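Local structure of fibroblast growth factor 18 (Homo sapiens, 4CJM) at residues Q18-G21 and R22-S25; P110-G113 and P114-R117; E118-Q121 and D122-F125. The protein acts as a secreted growth factor that binds fibroblast growth factor receptors, regulates cell proliferation, differentiation and migration, and is required for normal bone development. All blocks are in the same frame, centred on the assembly; numbering follows the deposited sequence.

Contact 1: residues Q18-G21 and R22-S25; sequences QVLG and RRIS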
loop_
_atom_site.group_PDB
_atom_site.type_symbol
_atom_site.label_atom_id
_atom_site.label_comp_id
_atom_site.label_asym_id
_atom_site.label_seq_id
_atom_site.Cartn_x
_atom_site.Cartn_y
_atom_site.Cartn_z
ATOM N N GLN A 18 4.296 5.373 4.164
ATOM C CA GLN A 18 3.994 6.787 4.240
ATOM C C GLN A 18 3.451 7.307 2.911
ATOM O O GLN A 18 4.027 7.016 1.847
ATOM C CB GLN A 18 5.252 7.557 4.529
ATOM C CG GLN A 18 5.886 7.217 5.851
ATOM C CD GLN A 18 7.292 7.767 5.931
ATOM O OE1 GLN A 18 8.170 7.358 5.163
ATOM N NE2 GLN A 18 7.531 8.651 6.883
ATOM N N VAL A 19 2.332 8.037 2.967
ATOM C CA VAL A 19 1.864 8.819 1.833
ATOM C C VAL A 19 2.298 10.240 2.131
ATOM O O VAL A 19 1.625 10.981 2.861
ATOM C CB VAL A 19 0.341 8.739 1.645
ATOM C CG1 VAL A 19 -0.062 9.526 0.414
ATOM C CG2 VAL A 19 -0.113 7.294 1.512
ATOM N N LEU A 20 3.442 10.600 1.557
ATOM C CA LEU A 20 4.059 11.908 1.759
ATOM C C LEU A 20 3.485 12.968 0.837
ATOM O O LEU A 20 3.837 14.137 0.942
ATOM C CB LEU A 20 5.577 11.805 1.548
ATOM C CG LEU A 20 6.274 10.786 2.452
ATOM C CD1 LEU A 20 7.706 10.532 2.004
ATOM C CD2 LEU A 20 6.245 11.236 3.909
ATOM N N GLY A 21 2.589 12.562 -0.054
ATOM C CA GLY A 21 2.096 13.417 -1.103
ATOM C C GLY A 21 2.208 12.614 -2.381
ATOM O O GLY A 21 1.773 11.484 -2.435
ATOM N N ARG A 22 2.780 13.205 -3.415
ATOM C CA ARG A 22 3.048 12.477 -4.644
ATOM C C ARG A 22 3.990 11.302 -4.367
ATOM O O ARG A 22 3.825 10.214 -4.922
ATOM C CB ARG A 22 3.620 13.433 -5.682
ATOM C CG ARG A 22 4.069 12.830 -6.989
ATOM C CD ARG A 22 4.605 13.882 -8.000
ATOM N NE ARG A 22 3.847 15.144 -8.169
ATOM C CZ ARG A 22 4.179 16.368 -7.720
ATOM N NH1 ARG A 22 5.273 16.590 -6.987
ATOM N NH2 ARG A 22 3.385 17.400 -8.001
ATOM N N ARG A 23 4.949 11.502 -3.474
ATOM C CA ARG A 23 5.943 10.477 -3.165
ATOM C C ARG A 23 5.403 9.459 -2.168
ATOM O O ARG A 23 4.678 9.801 -1.241
ATOM C CB ARG A 23 7.183 11.149 -2.617
ATOM C CG ARG A 23 8.360 10.235 -2.427
ATOM C CD ARG A 23 9.629 11.019 -2.108
ATOM N NE ARG A 23 10.597 10.214 -1.359
ATOM C CZ ARG A 23 10.928 10.353 -0.070
ATOM N NH1 ARG A 23 10.391 11.288 0.710
ATOM N NH2 ARG A 23 11.831 9.524 0.451
ATOM N N ILE A 24 5.741 8.196 -2.402
ATOM C CA ILE A 24 5.362 7.086 -1.530
ATOM C C ILE A 24 6.624 6.438 -0.997
ATOM O O ILE A 24 7.635 6.330 -1.691
ATOM C CB ILE A 24 4.556 6.012 -2.277
ATOM C CG1 ILE A 24 3.280 6.603 -2.881
ATOM C CG2 ILE A 24 4.218 4.839 -1.361
ATOM C CD1 ILE A 24 2.287 7.134 -1.875
ATOM N N SER A 25 6.575 6.036 0.268
ATOM C CA SER A 25 7.749 5.457 0.909
ATOM C C SER A 25 7.319 4.579 2.073
ATOM O O SER A 25 6.154 4.616 2.463
ATOM C CB SER A 25 8.687 6.586 1.326
ATOM O OG SER A 25 9.485 6.194 2.407
#

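Contact 2: residues P110-G113 and P114-R117; sequences PRKG and PKTR. With SO4 (sulfate ion), chain G.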
loop_
_atom_site.group_PDB
_atom_site.type_symbol
_atom_site.label_atom_id
_atom_site.label_comp_id
_atom_site.label_asym_id
_atom_site.label_seq_id
_atom_site.Cartn_x
_atom_site.Cartn_y
_atom_site.Cartn_z
ATOM N N PRO A 110 10.056 2.398 -2.674
ATOM C CA PRO A 110 9.034 1.635 -3.387
ATOM C C PRO A 110 9.560 0.913 -4.624
ATOM O O PRO A 110 10.456 1.413 -5.316
ATOM C CB PRO A 110 8.013 2.712 -3.784
ATOM C CG PRO A 110 8.808 3.955 -3.903
ATOM C CD PRO A 110 9.837 3.856 -2.810
ATOM N N ARG A 111 8.967 -0.242 -4.901
ATOM C CA ARG A 111 9.381 -1.122 -5.992
ATOM C C ARG A 111 8.434 -1.012 -7.181
ATOM O O ARG A 111 7.299 -0.572 -7.029
ATOM C CB ARG A 111 9.381 -2.564 -5.503
ATOM C CG ARG A 111 10.210 -2.804 -4.236
ATOM C CD ARG A 111 11.488 -3.607 -4.425
ATOM N NE ARG A 111 11.612 -4.193 -5.748
ATOM C CZ ARG A 111 11.240 -5.426 -6.089
ATOM N NH1 ARG A 111 10.718 -6.283 -5.213
ATOM N NH2 ARG A 111 11.393 -5.798 -7.345
ATOM N N LYS A 112 8.938 -1.378 -8.361
ATOM C CA LYS A 112 8.152 -1.364 -9.605
ATOM C C LYS A 112 7.299 -2.611 -9.670
ATOM O O LYS A 112 7.817 -3.720 -9.567
ATOM C CB LYS A 112 9.052 -1.360 -10.842
ATOM C CG LYS A 112 10.102 -0.292 -10.905
ATOM C CD LYS A 112 11.417 -0.919 -11.379
ATOM C CE LYS A 112 12.556 0.088 -11.455
ATOM N NZ LYS A 112 12.714 0.612 -12.840
ATOM N N GLY A 113 6.001 -2.417 -9.872
ATOM C CA GLY A 113 5.045 -3.509 -10.044
ATOM C C GLY A 113 5.514 -4.689 -10.877
ATOM O O GLY A 113 5.495 -5.813 -10.402
ATOM N N PRO A 114 5.939 -4.444 -12.129
ATOM C CA PRO A 114 6.366 -5.539 -12.999
ATOM C C PRO A 114 7.436 -6.423 -12.386
ATOM O O PRO A 114 7.495 -7.600 -12.693
ATOM C CB PRO A 114 6.949 -4.818 -14.227
ATOM C CG PRO A 114 6.306 -3.500 -14.235
ATOM C CD PRO A 114 6.022 -3.143 -12.808
ATOM N N LYS A 115 8.292 -5.851 -11.552
ATOM C CA LYS A 115 9.403 -6.602 -10.982
ATOM C C LYS A 115 9.060 -7.260 -9.659
ATOM O O LYS A 115 9.948 -7.716 -8.965
ATOM C CB LYS A 115 10.619 -5.689 -10.840
ATOM C CG LYS A 115 11.124 -5.189 -12.188
ATOM C CD LYS A 115 12.382 -4.352 -12.038
ATOM C CE LYS A 115 13.564 -5.191 -11.575
ATOM N NZ LYS A 115 14.865 -4.638 -12.050
ATOM N N THR A 116 7.775 -7.303 -9.307
ATOM C CA THR A 116 7.325 -7.931 -8.062
ATOM C C THR A 116 6.585 -9.225 -8.298
ATOM O O THR A 116 6.157 -9.525 -9.426
ATOM C CB THR A 116 6.346 -7.037 -7.269
ATOM O OG1 THR A 116 5.159 -6.783 -8.046
ATOM C CG2 THR A 116 7.016 -5.726 -6.876
ATOM N N ARG A 117 6.412 -9.965 -7.206
ATOM C CA ARG A 117 5.562 -11.151 -7.176
ATOM C C ARG A 117 5.173 -11.458 -5.731
ATOM O O ARG A 117 5.847 -11.031 -4.809
ATOM C CB ARG A 117 6.263 -12.344 -7.842
ATOM C CG ARG A 117 7.643 -12.603 -7.281
ATOM C CD ARG A 117 8.420 -13.549 -8.155
ATOM N NE ARG A 117 7.881 -14.901 -8.086
ATOM C CZ ARG A 117 8.362 -15.919 -8.796
ATOM N NH1 ARG A 117 9.373 -15.725 -9.640
ATOM N NH2 ARG A 117 7.834 -17.132 -8.670
HETATM S S SO4 G . 12.804 -2.150 -8.432
HETATM O O1 SO4 G . 13.308 -2.423 -7.069
HETATM O O2 SO4 G . 11.369 -2.508 -8.508
HETATM O O3 SO4 G . 13.523 -2.999 -9.394
HETATM O O4 SO4 G . 13.026 -0.719 -8.739
#

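Contact 3: residues E118-Q121 and D122-F125; sequences ENQQ and DVHF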
loop_
_atom_site.group_PDB
_atom_site.type_symbol
_atom_site.label_atom_id
_atom_site.label_comp_id
_atom_site.label_asym_id
_atom_site.label_seq_id
_atom_site.Cartn_x
_atom_site.Cartn_y
_atom_site.Cartn_z
ATOM N N GLU A 118 4.094 -12.217 -5.574
ATOM C CA GLU A 118 3.430 -12.430 -4.303
ATOM C C GLU A 118 4.328 -13.033 -3.235
ATOM O O GLU A 118 4.192 -12.693 -2.052
ATOM C CB GLU A 118 2.206 -13.330 -4.480
ATOM C CG GLU A 118 1.207 -13.221 -3.347
ATOM C CD GLU A 118 -0.001 -14.119 -3.522
ATOM O OE1 GLU A 118 0.089 -15.330 -3.189
ATOM O OE2 GLU A 118 -1.056 -13.611 -3.949
ATOM N N ASN A 119 5.254 -13.905 -3.623
ATOM C CA ASN A 119 6.096 -14.581 -2.634
ATOM C C ASN A 119 7.292 -13.754 -2.143
ATOM O O ASN A 119 8.000 -14.192 -1.248
ATOM C CB ASN A 119 6.551 -15.954 -3.132
ATOM C CG ASN A 119 7.494 -15.874 -4.317
ATOM O OD1 ASN A 119 7.966 -14.811 -4.687
ATOM N ND2 ASN A 119 7.745 -17.006 -4.935
ATOM N N GLN A 120 7.518 -12.576 -2.715
ATOM C CA GLN A 120 8.580 -11.693 -2.243
ATOM C C GLN A 120 8.230 -11.046 -0.916
ATOM O O GLN A 120 7.122 -10.547 -0.718
ATOM C CB GLN A 120 8.827 -10.560 -3.217
ATOM C CG GLN A 120 9.442 -10.962 -4.537
ATOM C CD GLN A 120 9.548 -9.797 -5.484
ATOM O OE1 GLN A 120 9.077 -8.695 -5.203
ATOM N NE2 GLN A 120 10.169 -10.028 -6.610
ATOM N N GLN A 121 9.197 -11.050 -0.010
ATOM C CA GLN A 121 9.036 -10.403 1.275
ATOM C C GLN A 121 8.743 -8.925 1.112
ATOM O O GLN A 121 7.973 -8.352 1.861
ATOM C CB GLN A 121 10.296 -10.586 2.089
ATOM C CG GLN A 121 10.570 -12.051 2.380
ATOM C CD GLN A 121 11.547 -12.247 3.515
ATOM O OE1 GLN A 121 12.264 -11.320 3.899
ATOM N NE2 GLN A 121 11.553 -13.439 4.089
ATOM N N ASP A 122 9.350 -8.327 0.089
ATOM C CA ASP A 122 9.148 -6.922 -0.232
ATOM C C ASP A 122 7.672 -6.543 -0.269
ATOM O O ASP A 122 7.352 -5.398 -0.041
ATOM C CB ASP A 122 9.820 -6.570 -1.577
ATOM C CG ASP A 122 11.349 -6.619 -1.510
ATOM O OD1 ASP A 122 11.892 -7.179 -0.540
ATOM O OD2 ASP A 122 12.035 -6.124 -2.438
ATOM N N VAL A 123 6.789 -7.480 -0.587
ATOM C CA VAL A 123 5.385 -7.152 -0.801
ATOM C C VAL A 123 4.514 -7.569 0.375
ATOM O O VAL A 123 3.283 -7.565 0.277
ATOM C CB VAL A 123 4.837 -7.740 -2.145
ATOM C CG1 VAL A 123 5.806 -7.464 -3.287
ATOM C CG2 VAL A 123 4.567 -9.241 -2.083
ATOM N N HIS A 124 5.143 -7.926 1.485
ATOM C CA HIS A 124 4.415 -8.397 2.654
ATOM C C HIS A 124 4.270 -7.312 3.710
ATOM O O HIS A 124 5.189 -6.529 3.949
ATOM C CB HIS A 124 5.125 -9.603 3.248
ATOM C CG HIS A 124 5.191 -10.755 2.309
ATOM N ND1 HIS A 124 6.100 -11.774 2.451
ATOM C CD2 HIS A 124 4.478 -11.037 1.193
ATOM C CE1 HIS A 124 5.930 -12.650 1.480
ATOM N NE2 HIS A 124 4.952 -12.224 0.705
ATOM N N PHE A 125 3.097 -7.284 4.326
ATOM C CA PHE A 125 2.780 -6.268 5.294
ATOM C C PHE A 125 2.020 -6.838 6.487
ATOM O O PHE A 125 1.299 -7.821 6.362
ATOM C CB PHE A 125 1.957 -5.157 4.620
ATOM C CG PHE A 125 2.679 -4.474 3.496
ATOM C CD1 PHE A 125 3.543 -3.418 3.754
ATOM C CD2 PHE A 125 2.541 -4.927 2.184
ATOM C CE1 PHE A 125 4.233 -2.813 2.718
ATOM C CE2 PHE A 125 3.232 -4.332 1.146
ATOM C CZ PHE A 125 4.068 -3.264 1.406
HETATM O O HOH W 1 7.432 -5.212 2.653
#

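Contact 1: residues Q18-G21 and R22-S25
Q18 and S25 form an antiparallel hydrogen-bonded pair, and the Q18 side chain runs beside its partner. Q18 CB lies 3.7 Å from S25 O. CG stands anti to the carbonyl carbon (chi1 -62°), and from there the chain extends to the amide. At the tip, OE1 accepts a hydrogen bond from S25 OG over 3.3 Å, and this donor lies in the plane of the amide carbonyl. OE1 also takes the stronger bond from R27 N, while NE2 reaches D32 weakly. Both amide atoms therefore have partners in this buried place. In the backbone, Q18 N bonds to S25 O (2.6 Å), and S25 N returns a bond to Q18 O. V19 and I24 make the next pair, non-hydrogen-bonded, on the other face. Their side chains lie side by side, V19 CG1 against I24 CD1 at 4.1 Å, with T55, F57 and F104 nearby. L20 N bonds to R23 O at 3.2 Å and closes the turn. L20 CB rests beside that same carbonyl. G21 sits at backbone angles (131/-131) that suit glycine. This is a short beta hairpin, strands 16-19 and 24-25, in the beta-trefoil fold of fibroblast growth factors.

Contact 2: residues P110-G113 and P114-R117
Bends at chi2 (-110°) and chi3 (-9°) curl the R111 side chain back toward K115, so that its guanidinium serves both the backbone and a sulfate ion. NH2 bonds to K115 O at 2.9 Å, from above the carbonyl plane. T116 CG2 lies over one guanidinium face, toward the rim. At the edge, NE donates to sulfate O1 at 2.8 Å and weakly to O2. K112 N gives O2 a straighter bond of 2.7 Å, and R109 also bonds to the ion. K115 CD and CE lie nearer to O3 than NZ does. NH1 of R111 makes a salt bridge with D122 and a hydrogen bond to Q120 OE1.

The T116 hydroxyl, placed between its backbone N and carbonyl carbon (chi1 61°), donates to G113 O at 2.6 Å, in the carbonyl plane and on a lone pair. T116 N grips the same oxygen from above that plane. OG1 is also bonded to Y101 N. With K115 N bonded to K112 O, overlapping turns 112-115 and 113-116 fold the chain through G113, P114 and K115. The sulfate probably comes from the crystallisation liquor, but the basic groups and N-H around it suggest an anion site, consistent with a heparin-binding growth factor.

Contact 3: residues E118-Q121 and D122-F125
H124 folds back over the turn made by Q120, Q121 and D122, and its imidazole docks on the backbone of E118, Q120 and Q121. NE2 donates to E118 O at 2.9 Å. NE2 lies in the plane of that carbonyl, although the oxygen sits slightly off the plane of the ring. Q120 O lies 3.1 Å above the H124 ring, over its centre. It touches the face and is poorly angled for a bond with NE2. The other nitrogen, ND1, is bonded to NH1 of R11. A ring that donates at NE2 and accepts at ND1 would suit a neutral histidine. With both ends held, its rotation is fixed.

On the other side Q121 meets H124 mainly through its backbone. Its carbonyl oxygen accepts H124 N at 2.9 Å, and H124 CB lies close to the same oxygen. Its CB stays near D122 N, and its side chain touches R11. V123 N bonds to Q120 O at 3.1 Å. V123 CG2 takes the position between its backbone N and carbonyl carbon (chi1 of CG1 -47°), which sets CG2 near both Q120 O and E118 O, 3.2 and 3.5 Å away.

D122 follows Q121 in the tight turn. Its carboxylate is held by R111, and its backbone bonds to F104. E118 turns its carboxylate to K83. Two overlapping turns result, 120-123 with 3-10 angles and 121-124 of type I. They turn the chain by roughly a right angle just before strand 125-128, the closing strand of the beta-trefoil, where the F125 side chain packs on L8 and S10 of strand 3-10.

From the N terminus, contact 1 comes first and closes the hairpin between strands 16-19 and 24-25. Much later, in the long loop after strand 90-94, contact 2 folds residues 110-117. Contact 3 follows at once and delivers the chain to strand 125-128, beside strand 3-10. The three lie in series; none nests in or crosses another. Contacts 2 and 3 have centres about 10 Å apart and are joined through R111. Contact 1 touches contact 2 where I24 O packs on P110 CG. Its nearest atoms to contact 3 are about 8 Å away. An early hairpin thus adjoins the last loop of the trefoil.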